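Local coordinates for protein EF0056 (Enterococcus faecalis, PDB 6ORI) that is of unknown function but, as an enterococcal surface protein with immunoglobulin-like folding, probably takes part in biofilm formation, at residues 242-247 against 377-382; 209-214 against 387-392; 24-29 against 171-176; 67-72 against 113-118. One frame throughout, in Å; residues are numbered along the deposited sequence.

Interaction 1 of 4, residues 242-247 against 377-382; sequences LDHKLT and FDSWLS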
# COMPACT_ATOMS: atom_id res chain seq x y z
N LEU A 242 -7.62 -2.14 -7.17
CA LEU A 242 -7.20 -2.15 -5.77
C LEU A 242 -6.33 -3.37 -5.58
O LEU A 242 -6.78 -4.51 -5.78
CB LEU A 242 -8.37 -2.27 -4.80
CG LEU A 242 -9.53 -1.32 -4.98
CD1 LEU A 242 -10.59 -1.55 -3.88
CD2 LEU A 242 -9.02 0.10 -4.95
N ASP A 243 -5.09 -3.15 -5.19
CA ASP A 243 -4.19 -4.23 -4.83
C ASP A 243 -4.04 -4.24 -3.32
O ASP A 243 -3.42 -3.33 -2.73
CB ASP A 243 -2.84 -4.08 -5.53
CG ASP A 243 -2.90 -4.52 -7.00
OD1 ASP A 243 -3.93 -5.09 -7.41
OD2 ASP A 243 -1.92 -4.31 -7.73
N HIS A 244 -4.69 -5.21 -2.69
CA HIS A 244 -4.63 -5.40 -1.26
C HIS A 244 -3.46 -6.33 -0.98
O HIS A 244 -3.50 -7.51 -1.33
CB HIS A 244 -5.95 -5.99 -0.77
CG HIS A 244 -5.99 -6.26 0.71
ND1 HIS A 244 -6.82 -7.22 1.26
CD2 HIS A 244 -5.37 -5.66 1.75
CE1 HIS A 244 -6.67 -7.22 2.57
NE2 HIS A 244 -5.78 -6.30 2.89
N LYS A 245 -2.40 -5.78 -0.39
CA LYS A 245 -1.19 -6.55 -0.17
C LYS A 245 -0.98 -6.84 1.32
O LYS A 245 -1.09 -5.93 2.15
CB LYS A 245 0.02 -5.83 -0.76
CG LYS A 245 1.29 -6.66 -0.74
CD LYS A 245 2.45 -5.98 -1.48
CE LYS A 245 3.66 -6.90 -1.58
NZ LYS A 245 4.75 -6.25 -2.33
N LEU A 246 -0.72 -8.10 1.63
CA LEU A 246 -0.53 -8.58 2.99
C LEU A 246 0.91 -8.99 3.18
O LEU A 246 1.44 -9.83 2.43
CB LEU A 246 -1.46 -9.76 3.28
CG LEU A 246 -2.94 -9.43 3.11
CD1 LEU A 246 -3.74 -10.69 3.32
CD2 LEU A 246 -3.38 -8.39 4.07
N THR A 247 1.56 -8.37 4.15
CA THR A 247 2.93 -8.65 4.54
C THR A 247 2.86 -9.63 5.71
O THR A 247 2.25 -9.30 6.74
CB THR A 247 3.58 -7.34 4.99
OG1 THR A 247 3.56 -6.40 3.89
CG2 THR A 247 4.98 -7.55 5.53
N PHE A 377 -10.41 3.90 -0.33
CA PHE A 377 -10.67 2.48 -0.49
C PHE A 377 -10.07 1.70 0.67
O PHE A 377 -8.98 1.98 1.13
CB PHE A 377 -10.07 1.97 -1.80
CG PHE A 377 -10.49 2.75 -3.00
CD1 PHE A 377 -9.80 3.87 -3.39
CD2 PHE A 377 -11.62 2.40 -3.71
CE1 PHE A 377 -10.20 4.58 -4.48
CE2 PHE A 377 -12.01 3.13 -4.80
CZ PHE A 377 -11.30 4.22 -5.18
N ASP A 378 -10.75 0.65 1.12
CA ASP A 378 -10.25 -0.17 2.22
C ASP A 378 -10.35 -1.63 1.84
O ASP A 378 -11.19 -2.02 1.03
CB ASP A 378 -11.07 0.07 3.48
CG ASP A 378 -11.26 1.55 3.78
OD1 ASP A 378 -10.41 2.13 4.47
OD2 ASP A 378 -12.25 2.15 3.30
N SER A 379 -9.51 -2.46 2.45
CA SER A 379 -9.58 -3.90 2.26
C SER A 379 -9.05 -4.58 3.50
O SER A 379 -8.15 -4.06 4.16
CB SER A 379 -8.78 -4.34 1.05
OG SER A 379 -9.23 -3.69 -0.11
N TRP A 380 -9.59 -5.74 3.83
CA TRP A 380 -9.13 -6.48 5.00
C TRP A 380 -9.59 -7.91 4.90
O TRP A 380 -10.52 -8.22 4.14
CB TRP A 380 -9.61 -5.84 6.32
CG TRP A 380 -11.12 -5.85 6.55
CD1 TRP A 380 -11.83 -6.71 7.35
CD2 TRP A 380 -12.08 -4.94 5.98
NE1 TRP A 380 -13.18 -6.40 7.30
CE2 TRP A 380 -13.35 -5.33 6.47
CE3 TRP A 380 -12.00 -3.87 5.10
CZ2 TRP A 380 -14.52 -4.65 6.11
CZ3 TRP A 380 -13.15 -3.22 4.74
CH2 TRP A 380 -14.39 -3.61 5.24
N LEU A 381 -8.97 -8.80 5.67
CA LEU A 381 -9.50 -10.15 5.84
C LEU A 381 -10.22 -10.22 7.16
O LEU A 381 -9.81 -9.57 8.14
CB LEU A 381 -8.36 -11.19 5.81
CG LEU A 381 -7.49 -11.20 4.55
CD1 LEU A 381 -6.54 -12.37 4.60
CD2 LEU A 381 -8.29 -11.25 3.27
N SER A 382 -11.29 -11.02 7.21
CA SER A 382 -12.01 -11.24 8.45
C SER A 382 -12.25 -12.72 8.62
O SER A 382 -12.19 -13.49 7.64
CB SER A 382 -13.33 -10.48 8.49
OG SER A 382 -14.16 -10.91 7.43
O HOH W 1 -9.48 -8.22 0.86
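Phe377, Ser379 and Leu381 meet Leu242, His244 and Leu246 where two antiparallel sheets pack face to face, as in a beta sandwich. Strand 239-248 belongs to the five-stranded sheet and strand 375-382 to the four-stranded one; the short segments cross at -44° with their axes 7.8 Å apart, too far for backbone pairing. At the start of the second segment, Phe377 offers a ring face to Leu242, whose methyl CD2 stands 4.0 Å from the ring centroid in a CH-pi contact, the two side chains running about perpendicular. Two residues on, Ser379 presses CB, rather than its hydroxyl, against the His244 imidazole, 3.5 Å from the centroid and 18° off the normal. With CG anti to the backbone N (chi1 179°), His244 extends across the gap; CG of Leu246 lies over its opposite face. The ring is fixed at both nitrogens: NE2 bonds to Thr392 O in the loop after strand 375-382, while ND1 is 2.9 Å from a water whose weak bond to Trp380 O is a donated one. Trp380 leaves the strand on the far side, where its indole meets Phe197 and Leu388, but its backbone N comes 3.5 Å from His244 CE1. The end of Leu381 comes nearer again, CD1 touching Leu246 CD1 at 3.5 Å.

Interaction 2 of 4, residues 209-214 against 387-392; sequences DQFKHG and KLIQNT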
# COMPACT_ATOMS: atom_id res chain seq x y z
N ASP A 209 -1.02 -13.31 15.09
CA ASP A 209 0.41 -13.05 14.96
C ASP A 209 0.95 -13.50 13.61
O ASP A 209 2.17 -13.67 13.46
CB ASP A 209 1.18 -13.76 16.08
CG ASP A 209 0.96 -15.26 16.09
OD1 ASP A 209 0.11 -15.78 15.33
OD2 ASP A 209 1.67 -15.94 16.88
N GLN A 210 0.08 -13.65 12.61
CA GLN A 210 0.52 -14.17 11.31
C GLN A 210 0.79 -13.10 10.26
O GLN A 210 1.57 -13.34 9.32
CB GLN A 210 -0.49 -15.19 10.79
CG GLN A 210 -0.57 -16.43 11.66
CD GLN A 210 0.77 -17.10 11.77
OE1 GLN A 210 1.38 -17.46 10.76
NE2 GLN A 210 1.27 -17.22 12.99
N PHE A 211 0.19 -11.93 10.42
CA PHE A 211 0.39 -10.83 9.49
C PHE A 211 1.02 -9.65 10.18
O PHE A 211 0.73 -9.37 11.35
CB PHE A 211 -0.92 -10.46 8.82
CG PHE A 211 -1.42 -11.53 7.93
CD1 PHE A 211 -0.90 -11.68 6.67
CD2 PHE A 211 -2.37 -12.43 8.36
CE1 PHE A 211 -1.33 -12.69 5.84
CE2 PHE A 211 -2.78 -13.44 7.54
CZ PHE A 211 -2.25 -13.58 6.28
N LYS A 212 1.91 -8.97 9.46
CA LYS A 212 2.60 -7.81 9.94
C LYS A 212 1.97 -6.50 9.48
O LYS A 212 1.99 -5.51 10.19
CB LYS A 212 4.06 -7.89 9.50
CG LYS A 212 4.95 -6.88 10.20
CD LYS A 212 6.35 -6.82 9.65
CE LYS A 212 7.11 -8.09 9.87
NZ LYS A 212 7.31 -8.46 11.31
N HIS A 213 1.41 -6.48 8.27
CA HIS A 213 0.93 -5.25 7.68
C HIS A 213 -0.00 -5.55 6.52
O HIS A 213 0.11 -6.57 5.85
CB HIS A 213 2.14 -4.44 7.19
CG HIS A 213 1.84 -3.04 6.76
ND1 HIS A 213 1.45 -2.05 7.63
CD2 HIS A 213 1.89 -2.47 5.54
CE1 HIS A 213 1.28 -0.92 6.96
NE2 HIS A 213 1.55 -1.15 5.69
N GLY A 214 -0.94 -4.64 6.30
CA GLY A 214 -1.81 -4.63 5.15
C GLY A 214 -1.75 -3.26 4.50
O GLY A 214 -1.64 -2.24 5.18
N LYS A 387 -14.76 -10.59 12.24
CA LYS A 387 -13.71 -9.99 13.04
C LYS A 387 -12.43 -9.89 12.21
O LYS A 387 -12.06 -10.83 11.48
CB LYS A 387 -13.53 -10.76 14.34
CG LYS A 387 -14.86 -10.86 15.10
CD LYS A 387 -14.73 -11.00 16.58
CE LYS A 387 -16.12 -10.94 17.25
NZ LYS A 387 -16.86 -9.66 16.99
N LEU A 388 -11.79 -8.73 12.29
CA LEU A 388 -10.59 -8.43 11.52
C LEU A 388 -9.43 -9.34 11.86
O LEU A 388 -9.01 -9.42 13.03
CB LEU A 388 -10.22 -6.98 11.81
CG LEU A 388 -8.90 -6.47 11.21
CD1 LEU A 388 -8.88 -6.50 9.71
CD2 LEU A 388 -8.58 -5.06 11.72
N ILE A 389 -8.85 -9.99 10.86
CA ILE A 389 -7.60 -10.69 11.10
C ILE A 389 -6.53 -9.63 11.31
O ILE A 389 -6.32 -8.76 10.48
CB ILE A 389 -7.23 -11.62 9.93
CG1 ILE A 389 -8.36 -12.62 9.65
CG2 ILE A 389 -5.91 -12.35 10.20
CD1 ILE A 389 -8.80 -13.45 10.86
N GLN A 390 -5.88 -9.68 12.46
CA GLN A 390 -5.01 -8.58 12.85
C GLN A 390 -3.91 -8.27 11.83
O GLN A 390 -3.29 -9.17 11.28
CB GLN A 390 -4.40 -8.88 14.21
CG GLN A 390 -3.67 -7.72 14.86
CD GLN A 390 -3.48 -7.87 16.36
OE1 GLN A 390 -4.01 -7.08 17.15
NE2 GLN A 390 -2.75 -8.88 16.77
N ASN A 391 -3.76 -6.98 11.55
CA ASN A 391 -2.73 -6.45 10.66
C ASN A 391 -3.01 -6.77 9.19
O ASN A 391 -2.09 -6.76 8.38
CB ASN A 391 -1.31 -6.86 11.09
CG ASN A 391 -0.85 -6.10 12.31
OD1 ASN A 391 -1.16 -4.93 12.46
ND2 ASN A 391 -0.12 -6.76 13.17
N THR A 392 -4.26 -7.07 8.83
CA THR A 392 -4.62 -7.28 7.42
C THR A 392 -5.41 -6.13 6.84
O THR A 392 -5.71 -6.15 5.67
CB THR A 392 -5.40 -8.58 7.18
OG1 THR A 392 -6.74 -8.51 7.71
CG2 THR A 392 -4.65 -9.78 7.71
O HOH W 2 -2.25 -11.63 12.00
O HOH W 3 -0.35 -9.40 13.70
O HOH W 4 0.60 -2.95 10.44
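Phe211 sets its ring obliquely against Ile389 and Thr392, the first and last residues of a type II beta turn: methyl CG2 of Thr392 lies 3.6 Å from Phe211 CD2, and CG2 of Ile389 reaches the same ring carbon from farther off. Phe252 joins this ring edge-to-face, and Leu246 also packs against it. The His213 imidazole has a water in plane at its edge, beside ND1. The turn lies in the loop between strands 375-382 and 394-398 and packs against the start of strand 211-221, where Lys212 and His213 both face Thr247 in a classic beta bulge. Ile389 O closes the turn, accepting from both Thr392 N and Thr392 OG1, the latter at 2.8 Å. Thr392 OG1 sits between its own N and carbonyl carbon (chi1 71°), which leaves CG2 directed at the phenyl ring; OG1 also accepts a hydrogen bond from Leu381 N. Asn391, at the third turn position with positive phi, lays CB 3.2 Å from Phe211 O and donates from ND2 to that same oxygen over 3.3 Å, tilted out of the carbonyl plane. Waters link the remaining polar atoms. One accepts from Phe211 N and lies close to Gln390 O; another lies close to Lys212 O and His213 ND1, with Asn391 OD1 a weak partner. A third water accepts from Asn391 ND2 at 2.7 Å and stands 2.6 Å from Phe211 O.

Interaction 3 of 4, residues 24-29 against 171-176; sequences GYTKNY and LVSHQD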
# COMPACT_ATOMS: atom_id res chain seq x y z
N GLY A 24 10.78 5.11 -15.33
CA GLY A 24 10.67 3.85 -16.03
C GLY A 24 10.94 2.74 -15.05
O GLY A 24 11.05 2.98 -13.84
N TYR A 25 11.04 1.52 -15.57
CA TYR A 25 11.12 0.33 -14.75
C TYR A 25 12.37 -0.46 -15.05
O TYR A 25 12.82 -0.54 -16.19
CB TYR A 25 9.93 -0.59 -14.99
CG TYR A 25 8.61 -0.01 -14.53
CD1 TYR A 25 8.47 0.50 -13.25
CD2 TYR A 25 7.51 0.02 -15.38
CE1 TYR A 25 7.27 1.05 -12.83
CE2 TYR A 25 6.31 0.56 -14.97
CZ TYR A 25 6.19 1.08 -13.69
OH TYR A 25 4.99 1.61 -13.28
N THR A 26 12.96 -1.02 -14.00
CA THR A 26 14.00 -2.02 -14.18
C THR A 26 13.34 -3.32 -14.66
O THR A 26 12.11 -3.49 -14.59
CB THR A 26 14.75 -2.32 -12.85
OG1 THR A 26 13.90 -3.01 -11.94
CG2 THR A 26 15.24 -1.07 -12.15
N LYS A 27 14.16 -4.27 -15.09
CA LYS A 27 13.69 -5.63 -15.24
C LYS A 27 13.13 -6.09 -13.90
O LYS A 27 13.48 -5.54 -12.84
CB LYS A 27 14.82 -6.55 -15.70
CG LYS A 27 15.90 -6.78 -14.66
CD LYS A 27 16.95 -7.77 -15.17
CE LYS A 27 16.39 -9.18 -15.25
NZ LYS A 27 17.27 -10.16 -14.55
N ASN A 28 12.29 -7.10 -13.93
CA ASN A 28 11.73 -7.64 -12.70
C ASN A 28 12.81 -8.39 -11.95
O ASN A 28 13.48 -9.27 -12.49
CB ASN A 28 10.52 -8.50 -13.02
CG ASN A 28 9.42 -7.68 -13.70
OD1 ASN A 28 9.59 -7.22 -14.82
ND2 ASN A 28 8.31 -7.48 -13.01
N TYR A 29 13.00 -7.98 -10.71
CA TYR A 29 14.04 -8.54 -9.85
C TYR A 29 13.40 -9.50 -8.83
O TYR A 29 12.29 -9.94 -9.01
CB TYR A 29 14.86 -7.41 -9.19
CG TYR A 29 15.85 -6.75 -10.12
CD1 TYR A 29 16.90 -7.48 -10.68
CD2 TYR A 29 15.77 -5.40 -10.43
CE1 TYR A 29 17.85 -6.85 -11.51
CE2 TYR A 29 16.70 -4.78 -11.25
CZ TYR A 29 17.72 -5.52 -11.81
OH TYR A 29 18.64 -4.90 -12.64
N LEU A 171 11.74 1.34 -4.49
CA LEU A 171 13.11 0.90 -4.63
C LEU A 171 13.64 1.25 -6.00
O LEU A 171 12.97 0.98 -7.00
CB LEU A 171 13.14 -0.61 -4.44
CG LEU A 171 14.50 -1.27 -4.46
CD1 LEU A 171 15.31 -0.82 -3.27
CD2 LEU A 171 14.34 -2.79 -4.48
N VAL A 172 14.83 1.85 -6.05
CA VAL A 172 15.47 2.13 -7.34
C VAL A 172 16.79 1.40 -7.43
O VAL A 172 17.33 0.95 -6.43
CB VAL A 172 15.70 3.64 -7.59
CG1 VAL A 172 14.37 4.42 -7.52
CG2 VAL A 172 16.70 4.18 -6.62
N SER A 173 17.27 1.28 -8.66
CA SER A 173 18.48 0.56 -8.96
C SER A 173 19.45 1.49 -9.70
O SER A 173 19.16 1.97 -10.79
CB SER A 173 18.12 -0.62 -9.84
OG SER A 173 19.30 -1.21 -10.37
N HIS A 174 20.60 1.75 -9.09
CA HIS A 174 21.56 2.69 -9.67
C HIS A 174 22.10 2.21 -11.03
O HIS A 174 22.30 3.02 -11.94
CB HIS A 174 22.71 2.99 -8.69
CG HIS A 174 22.30 3.70 -7.44
ND1 HIS A 174 21.42 4.76 -7.42
CD2 HIS A 174 22.68 3.52 -6.15
CE1 HIS A 174 21.26 5.18 -6.18
NE2 HIS A 174 22.02 4.45 -5.39
N GLN A 175 22.29 0.90 -11.18
CA GLN A 175 22.83 0.32 -12.42
C GLN A 175 21.82 0.42 -13.57
O GLN A 175 22.17 0.25 -14.74
CB GLN A 175 23.25 -1.14 -12.21
CG GLN A 175 22.09 -2.10 -11.89
CD GLN A 175 22.52 -3.45 -11.36
OE1 GLN A 175 23.64 -3.62 -10.91
NE2 GLN A 175 21.60 -4.41 -11.40
N ASP A 176 20.56 0.66 -13.21
CA ASP A 176 19.48 0.84 -14.18
C ASP A 176 19.04 2.31 -14.25
O ASP A 176 17.86 2.61 -14.43
CB ASP A 176 18.29 -0.04 -13.78
CG ASP A 176 18.62 -1.52 -13.82
OD1 ASP A 176 18.91 -2.01 -14.93
OD2 ASP A 176 18.58 -2.19 -12.76
O HOH W 5 16.78 -3.46 -15.96
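Tyr29 and Asp176 make the central polar link between the loop preceding strand 31-38 and the 3-10 turn that follows strand 166-173, pinning that loop to a strand end of the large N-terminal antiparallel sheet. The Tyr29 hydroxyl donates to Asp176 OD2 over 2.7 Å on the syn lone pair; the carboxylate arrives at the ring edge, with OD2 in the ring plane and the two planes 44° apart. From the same turn as Asp176, Gln175 NE2 donates to the OH of Tyr29 at 3.2 Å, the hydroxyl lying in its amide plane, so the phenol oxygen both gives and receives. Ser173 OG reaches OD2 on the anti side, tilted out of the carboxylate plane, also at 2.7 Å, and is itself joined to Asn67. Asp176 N bonds to Ser173 O, holding the turn closed. The second carboxylate oxygen works through water: OD1 accepts a hydrogen bond from a water that in turn accepts from Lys27 N. Apolar contacts are fewer. The Thr26 methyl CG2 fits against Ser173 CB at 3.7 Å and Asp176 CB at 3.6 Å, while OG1 of Thr26 bonds back to Lys27 O. Lys27 CG lies over one face of the Tyr29 ring, which also meets Trp68 edge-to-face. With two hydroxyls on OD2 and a water on OD1, Asp176 is probably held as the carboxylate, a charged acceptor joining loop to strand end.

Interaction 4 of 4, residues 67-72 against 113-118; sequences NWEIRL and IWKVNY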
# COMPACT_ATOMS: atom_id res chain seq x y z
N ASN A 67 23.78 -0.87 -4.80
CA ASN A 67 22.96 -0.63 -5.97
C ASN A 67 21.51 -0.24 -5.66
O ASN A 67 20.88 0.52 -6.39
CB ASN A 67 22.94 -1.85 -6.87
CG ASN A 67 22.20 -1.60 -8.16
OD1 ASN A 67 22.61 -0.75 -8.96
ND2 ASN A 67 21.07 -2.26 -8.35
N TRP A 68 21.01 -0.85 -4.60
CA TRP A 68 19.59 -0.82 -4.25
C TRP A 68 19.35 0.29 -3.25
O TRP A 68 19.88 0.28 -2.14
CB TRP A 68 19.23 -2.17 -3.65
CG TRP A 68 19.67 -3.32 -4.49
CD1 TRP A 68 20.64 -4.21 -4.18
CD2 TRP A 68 19.18 -3.70 -5.79
NE1 TRP A 68 20.80 -5.13 -5.19
CE2 TRP A 68 19.90 -4.84 -6.19
CE3 TRP A 68 18.20 -3.20 -6.64
CZ2 TRP A 68 19.69 -5.47 -7.40
CZ3 TRP A 68 17.98 -3.84 -7.84
CH2 TRP A 68 18.72 -4.97 -8.21
N GLU A 69 18.52 1.24 -3.66
CA GLU A 69 18.25 2.43 -2.84
C GLU A 69 16.77 2.60 -2.59
O GLU A 69 15.97 2.66 -3.53
CB GLU A 69 18.80 3.66 -3.52
CG GLU A 69 18.64 4.94 -2.73
CD GLU A 69 19.39 6.06 -3.38
OE1 GLU A 69 18.80 6.71 -4.28
OE2 GLU A 69 20.57 6.24 -3.03
N ILE A 70 16.40 2.70 -1.33
CA ILE A 70 15.03 2.95 -0.94
C ILE A 70 14.80 4.45 -1.00
O ILE A 70 15.63 5.23 -0.50
CB ILE A 70 14.78 2.46 0.50
CG1 ILE A 70 14.92 0.93 0.59
CG2 ILE A 70 13.38 2.90 1.00
CD1 ILE A 70 14.94 0.42 2.02
N ARG A 71 13.72 4.85 -1.65
CA ARG A 71 13.31 6.23 -1.68
C ARG A 71 11.97 6.39 -1.01
O ARG A 71 11.08 5.55 -1.15
CB ARG A 71 13.30 6.77 -3.10
CG ARG A 71 14.75 6.94 -3.59
CD ARG A 71 14.90 7.68 -4.87
NE ARG A 71 16.31 7.73 -5.24
CZ ARG A 71 16.74 8.22 -6.39
NH1 ARG A 71 15.89 8.69 -7.29
NH2 ARG A 71 18.03 8.21 -6.64
N LEU A 72 11.85 7.46 -0.23
CA LEU A 72 10.63 7.78 0.51
C LEU A 72 10.22 9.19 0.11
O LEU A 72 10.95 10.16 0.36
CB LEU A 72 10.88 7.71 2.01
CG LEU A 72 9.71 8.12 2.88
CD1 LEU A 72 8.53 7.17 2.76
CD2 LEU A 72 10.18 8.23 4.32
N ILE A 113 11.76 14.03 -1.53
CA ILE A 113 12.20 12.65 -1.57
C ILE A 113 13.46 12.47 -0.72
O ILE A 113 14.37 13.31 -0.77
CB ILE A 113 12.45 12.18 -3.02
CG1 ILE A 113 11.21 12.50 -3.88
CG2 ILE A 113 12.78 10.68 -3.03
CD1 ILE A 113 11.34 12.09 -5.34
N TRP A 114 13.48 11.41 0.06
CA TRP A 114 14.59 11.00 0.89
C TRP A 114 15.08 9.61 0.45
O TRP A 114 14.33 8.84 -0.15
CB TRP A 114 14.16 10.93 2.35
CG TRP A 114 13.99 12.25 3.03
CD1 TRP A 114 14.86 12.82 3.90
CD2 TRP A 114 12.89 13.17 2.93
NE1 TRP A 114 14.37 14.01 4.37
CE2 TRP A 114 13.17 14.26 3.77
CE3 TRP A 114 11.68 13.18 2.22
CZ2 TRP A 114 12.32 15.34 3.91
CZ3 TRP A 114 10.83 14.27 2.37
CH2 TRP A 114 11.16 15.33 3.21
N LYS A 115 16.31 9.28 0.79
CA LYS A 115 16.95 8.03 0.34
C LYS A 115 17.75 7.35 1.44
O LYS A 115 18.38 8.02 2.28
CB LYS A 115 17.86 8.27 -0.86
CG LYS A 115 19.01 9.22 -0.60
CD LYS A 115 19.87 9.45 -1.84
CE LYS A 115 20.97 10.43 -1.50
NZ LYS A 115 21.98 10.55 -2.57
N VAL A 116 17.73 6.03 1.46
CA VAL A 116 18.59 5.20 2.32
C VAL A 116 18.87 3.92 1.58
O VAL A 116 18.04 3.46 0.81
CB VAL A 116 17.93 4.97 3.70
CG1 VAL A 116 16.74 4.01 3.64
CG2 VAL A 116 18.94 4.47 4.70
N ASN A 117 20.04 3.33 1.76
CA ASN A 117 20.33 2.10 1.06
C ASN A 117 19.46 0.97 1.59
O ASN A 117 19.16 0.89 2.77
CB ASN A 117 21.81 1.76 1.17
CG ASN A 117 22.68 2.67 0.34
OD1 ASN A 117 22.18 3.42 -0.49
ND2 ASN A 117 23.98 2.54 0.50
N TYR A 118 19.07 0.08 0.70
CA TYR A 118 18.32 -1.09 1.09
C TYR A 118 19.15 -2.08 1.92
O TYR A 118 18.65 -2.62 2.90
CB TYR A 118 17.76 -1.78 -0.17
CG TYR A 118 16.89 -3.00 0.09
CD1 TYR A 118 17.45 -4.23 0.39
CD2 TYR A 118 15.50 -2.92 0.05
CE1 TYR A 118 16.65 -5.35 0.63
CE2 TYR A 118 14.70 -4.03 0.29
CZ TYR A 118 15.29 -5.23 0.57
OH TYR A 118 14.50 -6.34 0.81
O HOH W 6 21.25 6.01 -0.41
O HOH W 7 22.35 7.93 -4.07
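Ile70 packs between Val116 and Tyr118 at the apolar centre of two neighbouring antiparallel strands, 68-74 and 113-117, in the N-terminal ten-stranded sheet. Its CB lies 4.0 Å from Val116 CG1, while CD1 reaches obliquely to Tyr118 CD2. Tyr118 has CG anti to its backbone N (chi1 -177°), which carries the ring along Ile70 and its OH away to His59; its CB packs on Trp68 CB at 3.8 Å. Leu72 and Trp114 point to the same face as Ile70, the indole meeting Leu72 O with its edge at CE3 and otherwise packing on Phe100 and Ile85. Backbone pairing holds the two together: Ile70 with Val116 and Leu72 with Trp114 are hydrogen-bonded pairs, two bonds each, and Tyr118 N adds a fifth to Trp68 O, nearly straight at 172°. Between them, Glu69-Asn117 and Arg71-Lys115 are non-hydrogen-bonded pairs, and these four residues turn to the other, polar face. There Arg71 holds Glu69 in a side-on salt bridge, NE and NH2 both 2.9 Å from OE1, and makes further salt bridges to Glu21 and Asp178; its CB rests on Ile113 CG2. Across the pair, Lys115 lays CD 3.5 Å from Glu69 OE2, but its NZ stays beyond salt-bridge range and is linked to that oxygen by a water. Asn117 ND2 bonds to Asn122 O, and a second water donates to both Glu69 OE2 and Asn117 OD1, at 2.7 and 2.8 Å.

In the fold
From the N terminus, residues 24-29 open the first long loop. Inside it, interaction 4 joins 67-72 to 113-118, and interaction 3 closes around it at 171-176; the two touch, strands 68-74 and 166-173 being neighbours in the ten-stranded sheet and Asn67 bonding to Ser173 and Gln175. The second half repeats this nesting: 209-214 runs into the five-stranded sheet and 242-247 lies within it; 377-382, in the four-stranded sheet, closes interaction 1, and 387-392 closes interaction 2 just outside it. These also touch, through neighbouring strands 211-221 and 239-248 and through His244 and Thr392. The pairs follow in series and none cross. Interactions 2 and 3 lie on opposite sides of the chain's centre.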